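Local coordinates for oxalate biosynthetic component 1 (Burkholderia thailandensis, PDB 5IKY), which produces oxalate under quorum-sensing control as a bifunctional enzyme, joining a serine hydrolase of the alpha/beta-hydrolase type with an additional lyase activity, at residues L970-S976 with T987-T993; Y1032-T1038 with L1053-L1059. All blocks are in the same frame, centred on the assembly; numbering follows the deposited sequence.

Contact 1 of 2, residues L970-S976 with T987-T993; sequences LLVSFGS and TSVVDVT
Ser976 and Asp991 meet through two different first torsions: Asp991 swings its CG anti to the backbone N (chi1 -180°), while Ser976 sets its OG anti to the carbonyl carbon (chi1 -60°). The hydroxyl thereby comes over the plane of the carboxylate and gives a hydrogen bond from Ser976 OG to Asp991 OD1, 2.6 Å long. Thr993 OG1 reaches the same oxygen from the opposite face of that plane, on its syn side, so OD1 is gripped by two hydroxyls. A relay extends both ways from this point. Ser973 OG donates to Ser976 OG at 2.7 Å, and Thr993 OG1 in turn accepts Ser976 N at 2.9 Å, which ties the chain beyond the corner at Phe974 and Gly975 back to the neighbouring strand.

From Leu971 on, the backbones pair as parallel strands, their directions only 12° apart. Leu971 and Ser973 bond alternately with Val990 and Val992; Val990 N to Leu971 O and Val992 N to Ser973 O are both 2.8 Å and nearly straight. Gly975 N prolongs the pattern to Val992 O at 2.7 Å, and the corner takes a positive phi at this residue, a conformation that favours glycine. On the face that carries the polar cluster, Leu971 CB lies 4.0 Å from Val989 CG2, the two side chains running side by side. On the other face Val992 and Phe974 are likewise side by side, Val992 CB 3.9 Å from Phe974 CD2.

Both strands belong to the central sheet of the alpha/beta-hydrolase domain. Strand 929-935 pairs with 970-976 along its far edge, helix 937-955 packs on Leu971, Ser973 and Ser976, and helix 1071-1076 covers Phe974 and Thr993.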
loop_
_atom_site.group_PDB
_atom_site.type_symbol
_atom_site.label_atom_id
_atom_site.label_comp_id
_atom_site.label_asym_id
_atom_site.label_seq_id
_atom_site.Cartn_x
_atom_site.Cartn_y
_atom_site.Cartn_z
ATOM N N LEU A 970 -15.362 -32.824 -3.762
ATOM C CA LEU A 970 -14.393 -31.803 -4.142
ATOM C C LEU A 970 -14.966 -30.401 -3.951
ATOM O O LEU A 970 -16.171 -30.193 -4.089
ATOM C CB LEU A 970 -13.958 -32.006 -5.593
ATOM C CG LEU A 970 -12.918 -31.037 -6.153
ATOM C CD1 LEU A 970 -11.503 -31.493 -5.818
ATOM C CD2 LEU A 970 -13.111 -30.883 -7.647
ATOM N N LEU A 971 -14.099 -29.441 -3.640
ATOM C CA LEU A 971 -14.540 -28.075 -3.379
ATOM C C LEU A 971 -13.682 -27.024 -4.077
ATOM O O LEU A 971 -12.459 -27.011 -3.939
ATOM C CB LEU A 971 -14.542 -27.806 -1.875
ATOM C CG LEU A 971 -15.888 -27.466 -1.241
ATOM C CD1 LEU A 971 -15.717 -27.316 0.257
ATOM C CD2 LEU A 971 -16.457 -26.196 -1.852
ATOM N N VAL A 972 -14.335 -26.140 -4.822
ATOM C CA VAL A 972 -13.661 -24.991 -5.413
ATOM C C VAL A 972 -14.301 -23.709 -4.887
ATOM O O VAL A 972 -15.462 -23.420 -5.178
ATOM C CB VAL A 972 -13.727 -25.008 -6.950
ATOM C CG1 VAL A 972 -13.043 -23.773 -7.519
ATOM C CG2 VAL A 972 -13.093 -26.279 -7.497
ATOM N N SER A 973 -13.541 -22.948 -4.109
ATOM C CA SER A 973 -14.075 -21.762 -3.451
ATOM C C SER A 973 -13.483 -20.475 -4.019
ATOM O O SER A 973 -12.266 -20.291 -4.036
ATOM C CB SER A 973 -13.817 -21.835 -1.941
ATOM O OG SER A 973 -14.384 -20.726 -1.266
ATOM N N PHE A 974 -14.356 -19.588 -4.488
ATOM C CA PHE A 974 -13.941 -18.266 -4.942
ATOM C C PHE A 974 -14.317 -17.221 -3.899
ATOM O O PHE A 974 -15.497 -17.003 -3.620
ATOM C CB PHE A 974 -14.576 -17.925 -6.291
ATOM C CG PHE A 974 -14.074 -18.768 -7.428
ATOM C CD1 PHE A 974 -14.734 -19.932 -7.792
ATOM C CD2 PHE A 974 -12.941 -18.397 -8.132
ATOM C CE1 PHE A 974 -14.273 -20.709 -8.838
ATOM C CE2 PHE A 974 -12.473 -19.170 -9.178
ATOM C CZ PHE A 974 -13.140 -20.327 -9.532
ATOM N N GLY A 975 -13.305 -16.580 -3.325
ATOM C CA GLY A 975 -13.524 -15.615 -2.266
ATOM C C GLY A 975 -13.999 -16.289 -0.994
ATOM O O GLY A 975 -15.151 -16.130 -0.590
ATOM N N SER A 976 -13.112 -17.052 -0.365
ATOM C CA SER A 976 -13.435 -17.717 0.891
ATOM C C SER A 976 -13.519 -16.705 2.029
ATOM O O SER A 976 -12.516 -16.103 2.412
ATOM C CB SER A 976 -12.400 -18.795 1.213
ATOM O OG SER A 976 -12.352 -19.771 0.190
ATOM N N THR A 987 -13.760 -32.033 3.157
ATOM C CA THR A 987 -13.539 -31.974 1.720
ATOM C C THR A 987 -12.303 -31.154 1.371
ATOM O O THR A 987 -12.073 -30.091 1.947
ATOM C CB THR A 987 -14.763 -31.369 1.001
ATOM O OG1 THR A 987 -15.963 -31.971 1.505
ATOM C CG2 THR A 987 -14.672 -31.592 -0.498
ATOM N N SER A 988 -11.508 -31.652 0.428
ATOM C CA SER A 988 -10.347 -30.913 -0.054
ATOM C C SER A 988 -10.793 -29.721 -0.893
ATOM O O SER A 988 -11.758 -29.811 -1.653
ATOM C CB SER A 988 -9.422 -31.822 -0.863
ATOM O OG SER A 988 -8.838 -32.811 -0.035
ATOM N N VAL A 989 -10.087 -28.604 -0.751
ATOM C CA VAL A 989 -10.522 -27.348 -1.352
ATOM C C VAL A 989 -9.463 -26.706 -2.243
ATOM O O VAL A 989 -8.277 -26.712 -1.920
ATOM C CB VAL A 989 -10.919 -26.317 -0.265
ATOM C CG1 VAL A 989 -11.671 -25.147 -0.885
ATOM C CG2 VAL A 989 -11.760 -26.973 0.823
ATOM N N VAL A 990 -9.903 -26.161 -3.373
ATOM C CA VAL A 990 -9.087 -25.229 -4.139
ATOM C C VAL A 990 -9.568 -23.822 -3.804
ATOM O O VAL A 990 -10.705 -23.460 -4.106
ATOM C CB VAL A 990 -9.175 -25.476 -5.655
ATOM C CG1 VAL A 990 -8.511 -24.337 -6.417
ATOM C CG2 VAL A 990 -8.540 -26.810 -6.015
ATOM N N ASP A 991 -8.707 -23.037 -3.168
ATOM C CA ASP A 991 -9.118 -21.751 -2.618
ATOM C C ASP A 991 -8.569 -20.567 -3.410
ATOM O O ASP A 991 -7.356 -20.372 -3.503
ATOM C CB ASP A 991 -8.684 -21.655 -1.150
ATOM C CG ASP A 991 -9.083 -20.340 -0.505
ATOM O OD1 ASP A 991 -10.063 -19.710 -0.957
ATOM O OD2 ASP A 991 -8.414 -19.940 0.469
ATOM N N VAL A 992 -9.476 -19.774 -3.971
ATOM C CA VAL A 992 -9.102 -18.585 -4.726
ATOM C C VAL A 992 -9.672 -17.327 -4.073
ATOM O O VAL A 992 -10.840 -16.990 -4.272
ATOM C CB VAL A 992 -9.592 -18.664 -6.185
ATOM C CG1 VAL A 992 -9.069 -17.477 -6.984
ATOM C CG2 VAL A 992 -9.167 -19.979 -6.824
ATOM N N THR A 993 -8.848 -16.637 -3.292
ATOM C CA THR A 993 -9.292 -15.425 -2.609
ATOM C C THR A 993 -8.376 -14.246 -2.933
ATOM O O THR A 993 -7.151 -14.375 -2.919
ATOM C CB THR A 993 -9.355 -15.633 -1.082
ATOM O OG1 THR A 993 -10.243 -16.718 -0.784
ATOM C CG2 THR A 993 -9.852 -14.376 -0.386
#

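Contact 2 of 2, residues Y1032-T1038 with L1053-L1059; sequences YRYDHAT and LTGVFLL
Tyr1032 and Phe1057 overlap as an offset stack, with ring centroids 4.8 Å apart and planes inclined by 29°. The overlap is displaced so far that it is the hydroxyl of Tyr1032, rather than its ring centre, that sits over the middle of Phe1057, with OH 3.1 Å above the ring plane. From there the same hydroxyl gives a hydrogen bond to the main chain, Tyr1032 OH to Phe1057 O, 2.7 Å, approaching from above the carbonyl plane. Phe1057 gets its ring under the tyrosine by placing CG between its own backbone N and carbonyl carbon (chi1 65°). Leu1059 covers one face of Tyr1032 towards the rim.

The rings of His1036 and Phe1057 meet rim to rim, planes 38° apart, with the Tyr1032 hydroxyl lying in the imidazole plane beside the imidazole edge. His1036 NE2 donates to Gly1055 O at 2.8 Å in a bent bond. Tyr1034 faces a different partner: Val1056 CG1 stands above the centre of its ring, 3.8 Å from the centroid, a clear CH-pi contact, while CG2 of the same valine meets Ala1037 CB at 3.6 Å. The phenol oxygen of Tyr1034 is hydrogen-bonded to Tyr1074 O.

At the other end Thr1038 and Thr1054 form an antiparallel hydrogen-bonded pair. Thr1038 O receives two donors from Thr1054: OG1, 2.9 Å away and on a lone pair, and the backbone N, from above the carbonyl plane.

Past this pair the two chains part, and side chains take over the role of strand partners. Carbonyls of Gly1055 and Phe1057 are satisfied by an imidazole and a phenol, which implies that NE2 carries a hydrogen; the two hydrogen bonds fix Tyr1032 and His1036, while the Phe1057 ring is held by packing against them.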
loop_
_atom_site.group_PDB
_atom_site.type_symbol
_atom_site.label_atom_id
_atom_site.label_comp_id
_atom_site.label_asym_id
_atom_site.label_seq_id
_atom_site.Cartn_x
_atom_site.Cartn_y
_atom_site.Cartn_z
ATOM N N TYR A 1032 -7.553 -7.752 -17.685
ATOM C CA TYR A 1032 -6.762 -8.277 -16.574
ATOM C C TYR A 1032 -7.124 -9.704 -16.165
ATOM O O TYR A 1032 -8.295 -10.040 -15.989
ATOM C CB TYR A 1032 -6.892 -7.361 -15.355
ATOM C CG TYR A 1032 -6.378 -7.988 -14.079
ATOM C CD1 TYR A 1032 -5.014 -8.103 -13.841
ATOM C CD2 TYR A 1032 -7.256 -8.473 -13.116
ATOM C CE1 TYR A 1032 -4.538 -8.681 -12.678
ATOM C CE2 TYR A 1032 -6.789 -9.053 -11.953
ATOM C CZ TYR A 1032 -5.429 -9.154 -11.738
ATOM O OH TYR A 1032 -4.960 -9.730 -10.581
ATOM N N ARG A 1033 -6.093 -10.530 -16.016
ATOM C CA ARG A 1033 -6.222 -11.862 -15.438
ATOM C C ARG A 1033 -5.122 -12.063 -14.402
ATOM O O ARG A 1033 -3.999 -11.597 -14.591
ATOM C CB ARG A 1033 -6.136 -12.948 -16.513
ATOM C CG ARG A 1033 -7.292 -12.984 -17.499
ATOM C CD ARG A 1033 -7.071 -14.100 -18.510
ATOM N NE ARG A 1033 -8.163 -14.220 -19.471
ATOM C CZ ARG A 1033 -8.267 -13.495 -20.581
ATOM N NH1 ARG A 1033 -7.342 -12.588 -20.871
ATOM N NH2 ARG A 1033 -9.294 -13.675 -21.399
ATOM N N TYR A 1034 -5.432 -12.754 -13.308
ATOM C CA TYR A 1034 -4.422 -13.005 -12.283
ATOM C C TYR A 1034 -3.646 -14.295 -12.567
ATOM O O TYR A 1034 -3.690 -15.246 -11.788
ATOM C CB TYR A 1034 -5.055 -13.040 -10.878
ATOM C CG TYR A 1034 -6.298 -13.898 -10.722
ATOM C CD1 TYR A 1034 -7.558 -13.399 -11.034
ATOM C CD2 TYR A 1034 -6.216 -15.195 -10.227
ATOM C CE1 TYR A 1034 -8.694 -14.177 -10.883
ATOM C CE2 TYR A 1034 -7.344 -15.976 -10.071
ATOM C CZ TYR A 1034 -8.581 -15.464 -10.403
ATOM O OH TYR A 1034 -9.707 -16.241 -10.251
ATOM N N ASP A 1035 -2.929 -14.313 -13.689
ATOM C CA ASP A 1035 -2.073 -15.444 -14.043
ATOM C C ASP A 1035 -0.894 -15.556 -13.085
ATOM O O ASP A 1035 -0.403 -16.653 -12.813
ATOM C CB ASP A 1035 -1.554 -15.315 -15.474
ATOM C CG ASP A 1035 -2.570 -14.707 -16.418
ATOM O OD1 ASP A 1035 -3.733 -15.152 -16.408
ATOM O OD2 ASP A 1035 -2.200 -13.801 -17.194
ATOM N N HIS A 1036 -0.461 -14.410 -12.568
ATOM C CA HIS A 1036 0.692 -14.329 -11.678
ATOM C C HIS A 1036 0.479 -15.068 -10.359
ATOM O O HIS A 1036 1.430 -15.291 -9.609
ATOM C CB HIS A 1036 1.023 -12.864 -11.390
ATOM C CG HIS A 1036 -0.101 -12.114 -10.746
ATOM N ND1 HIS A 1036 -1.128 -11.548 -11.469
ATOM C CD2 HIS A 1036 -0.369 -11.853 -9.445
ATOM C CE1 HIS A 1036 -1.977 -10.964 -10.643
ATOM N NE2 HIS A 1036 -1.540 -11.134 -9.408
ATOM N N ALA A 1037 -0.772 -15.426 -10.084
ATOM C CA ALA A 1037 -1.140 -16.108 -8.849
ATOM C C ALA A 1037 -0.335 -17.388 -8.638
ATOM O O ALA A 1037 -0.127 -18.166 -9.571
ATOM C CB ALA A 1037 -2.628 -16.415 -8.847
ATOM N N THR A 1038 0.118 -17.594 -7.406
ATOM C CA THR A 1038 0.921 -18.763 -7.067
ATOM C C THR A 1038 0.181 -19.673 -6.095
ATOM O O THR A 1038 -0.169 -19.256 -4.991
ATOM C CB THR A 1038 2.271 -18.360 -6.444
ATOM O OG1 THR A 1038 2.930 -17.410 -7.291
ATOM C CG2 THR A 1038 3.160 -19.581 -6.262
ATOM N N LEU A 1053 -4.302 -20.114 -3.458
ATOM C CA LEU A 1053 -3.723 -19.193 -4.432
ATOM C C LEU A 1053 -3.306 -17.893 -3.753
ATOM O O LEU A 1053 -4.081 -17.300 -2.999
ATOM C CB LEU A 1053 -4.707 -18.894 -5.568
ATOM C CG LEU A 1053 -5.252 -20.033 -6.431
ATOM C CD1 LEU A 1053 -5.656 -19.498 -7.798
ATOM C CD2 LEU A 1053 -4.254 -21.171 -6.571
ATOM N N THR A 1054 -2.082 -17.451 -4.024
ATOM C CA THR A 1054 -1.576 -16.211 -3.448
ATOM C C THR A 1054 -1.304 -15.171 -4.529
ATOM O O THR A 1054 -0.998 -15.516 -5.671
ATOM C CB THR A 1054 -0.286 -16.446 -2.636
ATOM O OG1 THR A 1054 0.750 -16.926 -3.503
ATOM C CG2 THR A 1054 -0.527 -17.459 -1.528
ATOM N N GLY A 1055 -1.421 -13.900 -4.159
ATOM C CA GLY A 1055 -1.161 -12.806 -5.078
ATOM C C GLY A 1055 -2.368 -12.441 -5.918
ATOM O O GLY A 1055 -2.298 -11.558 -6.773
ATOM N N VAL A 1056 -3.479 -13.127 -5.676
ATOM C CA VAL A 1056 -4.712 -12.855 -6.399
ATOM C C VAL A 1056 -5.286 -11.505 -5.986
ATOM O O VAL A 1056 -5.353 -11.184 -4.800
ATOM C CB VAL A 1056 -5.771 -13.953 -6.155
ATOM C CG1 VAL A 1056 -7.041 -13.658 -6.939
ATOM C CG2 VAL A 1056 -5.218 -15.320 -6.527
ATOM N N PHE A 1057 -5.680 -10.708 -6.974
ATOM C CA PHE A 1057 -6.421 -9.481 -6.711
ATOM C C PHE A 1057 -7.340 -9.182 -7.889
ATOM O O PHE A 1057 -7.145 -9.707 -8.985
ATOM C CB PHE A 1057 -5.475 -8.306 -6.437
ATOM C CG PHE A 1057 -4.627 -7.910 -7.614
ATOM C CD1 PHE A 1057 -3.400 -8.512 -7.835
ATOM C CD2 PHE A 1057 -5.051 -6.920 -8.488
ATOM C CE1 PHE A 1057 -2.616 -8.145 -8.914
ATOM C CE2 PHE A 1057 -4.273 -6.550 -9.568
ATOM C CZ PHE A 1057 -3.055 -7.164 -9.782
ATOM N N LEU A 1058 -8.347 -8.349 -7.658
ATOM C CA LEU A 1058 -9.336 -8.053 -8.685
ATOM C C LEU A 1058 -9.425 -6.558 -8.956
ATOM O O LEU A 1058 -9.587 -5.759 -8.034
ATOM C CB LEU A 1058 -10.710 -8.589 -8.275
ATOM C CG LEU A 1058 -10.771 -10.058 -7.854
ATOM C CD1 LEU A 1058 -12.191 -10.441 -7.460
ATOM C CD2 LEU A 1058 -10.253 -10.960 -8.964
ATOM N N LEU A 1059 -9.321 -6.186 -10.227
ATOM C CA LEU A 1059 -9.444 -4.790 -10.624
ATOM C C LEU A 1059 -10.907 -4.406 -10.794
ATOM O O LEU A 1059 -11.731 -5.230 -11.191
ATOM C CB LEU A 1059 -8.678 -4.529 -11.922
ATOM C CG LEU A 1059 -7.149 -4.572 -11.835
ATOM C CD1 LEU A 1059 -6.525 -4.174 -13.166
ATOM C CD2 LEU A 1059 -6.646 -3.676 -10.710
#

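How the contacts relate
The two contacts, with centres about 15 Å apart, share one sheet: strand 988-992 of contact 1 is the parallel-paired member that turns its other edge to strand 1049-1054 of contact 2. A probable hydrogen bond of 3.1 Å between Leu1053 N and Asp991 O joins them, and Val992 fills the seam, with CG2 3.7 Å from Leu1053 CD1 and CG1 3.6 Å from Tyr1034 OH. Contact 1 thus lies inside the sheet and contact 2 towards its margin. Both belong to the C-terminal hydrolase part; the magnesium ion, held by His227 and Glu477, lies in a separate part of the chain and touches neither.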